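Local coordinates for oxysterol-binding protein homolog 3 (Saccharomyces cerevisiae, PDB 4IC4) that carries lipids in a hydrophobic pocket and moves them between membranes through the cytosol, its OSBP-related domain taking up sterols and phosphatidylinositol 4-phosphate, at residues 149-153 with 164-168. Residues are numbered along the deposited sequence; the frame is centred on the assembly and turned at random.
Sequences PVFAF and YTVTP
F151 and V166 pair backbone to backbone through two nearly straight hydrogen bonds, F151 N to V166 O and V166 N to F151 O, both 2.9 Å. F153 and Y164 form the next hydrogen-bonded antiparallel pair; F153 N gives the shorter bond, 2.8 Å to Y164 O, while Y164 N reaches F153 O from outside the carbonyl plane. The packed face carries F151, F153, Y164 and V166. V166 CG1, held between the backbone N and carbonyl carbon (chi1 61°), meets F153 CE2 at 4.0 Å, and V166 CB lies over one face of the Y164 ring, offset toward its rim. P168 CD lies at the edge of the F151 ring, near its plane, 3.6 Å from F151 CE2. I71, L72 and I75 of helix 71-76 help bury F151, F153 and V166; Y164 lies against N181 and L185 of strand 177-189. On the opposite face, V150 CG1 touches T165 CG2, whereas T165 OG1 bonds W372 N. Contact is looser and partly exposed at the P149 end, where no backbone N-H of 164-168 bonds P149 O. T167 OG1 does so instead, at 2.8 Å and 20° out of the carbonyl plane; it stands anti to the carbonyl carbon, beside the backbone N (chi1 -70°), which also sets it beside V150 CG2. With a valine in place of T167, P149 O would probably be left without its hydroxyl partner and the chain at P149 less firmly held. The pairing places the P149 end close to R147 and S58, which bind phosphatidylinositol 4-phosphate, and belongs to the antiparallel hairpin 150-157/160-172 of the OSBP-related domain's beta barrel.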
# COMPACT_ATOMS: atom_id res chain seq x y z
N PRO A 149 4.01 13.56 -5.74
CA PRO A 149 4.19 12.12 -5.96
C PRO A 149 2.90 11.44 -6.38
O PRO A 149 1.85 11.64 -5.76
CB PRO A 149 4.68 11.63 -4.60
CG PRO A 149 3.95 12.53 -3.65
CD PRO A 149 4.14 13.89 -4.31
N VAL A 150 2.97 10.66 -7.45
CA VAL A 150 1.81 9.93 -7.94
C VAL A 150 2.27 8.52 -8.27
O VAL A 150 3.26 8.32 -8.97
CB VAL A 150 1.21 10.57 -9.22
CG1 VAL A 150 0.02 9.75 -9.69
CG2 VAL A 150 0.77 12.00 -8.93
N PHE A 151 1.55 7.54 -7.73
CA PHE A 151 1.87 6.14 -7.95
C PHE A 151 0.70 5.45 -8.64
O PHE A 151 -0.46 5.63 -8.26
CB PHE A 151 2.15 5.47 -6.60
CG PHE A 151 3.17 6.20 -5.77
CD1 PHE A 151 4.52 6.12 -6.08
CD2 PHE A 151 2.77 6.98 -4.69
CE1 PHE A 151 5.47 6.82 -5.33
CE2 PHE A 151 3.72 7.68 -3.93
CZ PHE A 151 5.07 7.60 -4.25
N ALA A 152 1.01 4.66 -9.67
CA ALA A 152 -0.02 3.95 -10.42
C ALA A 152 0.10 2.46 -10.18
O ALA A 152 1.21 1.91 -10.17
CB ALA A 152 0.11 4.27 -11.91
N PHE A 153 -1.05 1.81 -10.00
CA PHE A 153 -1.11 0.37 -9.74
C PHE A 153 -2.14 -0.33 -10.62
O PHE A 153 -3.21 0.22 -10.89
CB PHE A 153 -1.51 0.09 -8.28
CG PHE A 153 -0.51 0.56 -7.27
CD1 PHE A 153 0.38 -0.34 -6.68
CD2 PHE A 153 -0.43 1.90 -6.92
CE1 PHE A 153 1.32 0.09 -5.75
CE2 PHE A 153 0.52 2.34 -6.00
CZ PHE A 153 1.39 1.43 -5.42
N TYR A 164 -5.45 1.82 -9.66
CA TYR A 164 -5.34 2.81 -8.60
C TYR A 164 -4.28 3.83 -8.94
O TYR A 164 -3.16 3.48 -9.28
CB TYR A 164 -4.97 2.06 -7.31
CG TYR A 164 -5.01 2.83 -5.99
CD1 TYR A 164 -5.94 3.86 -5.77
CD2 TYR A 164 -4.21 2.42 -4.92
CE1 TYR A 164 -6.07 4.44 -4.50
CE2 TYR A 164 -4.34 2.98 -3.65
CZ TYR A 164 -5.27 3.99 -3.45
OH TYR A 164 -5.41 4.50 -2.17
N THR A 165 -4.65 5.11 -8.89
CA THR A 165 -3.73 6.21 -9.13
C THR A 165 -3.80 6.94 -7.80
O THR A 165 -4.85 7.48 -7.43
CB THR A 165 -4.20 7.12 -10.28
OG1 THR A 165 -4.16 6.38 -11.51
CG2 THR A 165 -3.28 8.32 -10.40
N VAL A 166 -2.68 6.98 -7.07
CA VAL A 166 -2.71 7.57 -5.75
C VAL A 166 -1.59 8.53 -5.38
O VAL A 166 -0.44 8.37 -5.80
CB VAL A 166 -2.76 6.44 -4.71
CG1 VAL A 166 -1.51 5.57 -4.84
CG2 VAL A 166 -2.85 7.01 -3.32
N THR A 167 -1.95 9.52 -4.58
CA THR A 167 -1.01 10.51 -4.08
C THR A 167 -1.19 10.57 -2.57
O THR A 167 -2.23 11.02 -2.09
CB THR A 167 -1.29 11.91 -4.65
OG1 THR A 167 -0.97 11.94 -6.04
CG2 THR A 167 -0.45 12.97 -3.92
N PRO A 168 -0.20 10.09 -1.81
CA PRO A 168 -0.31 10.13 -0.35
C PRO A 168 -0.24 11.59 0.08
O PRO A 168 0.45 12.39 -0.54
CB PRO A 168 0.90 9.34 0.12
CG PRO A 168 1.12 8.36 -1.01
CD PRO A 168 0.93 9.24 -2.22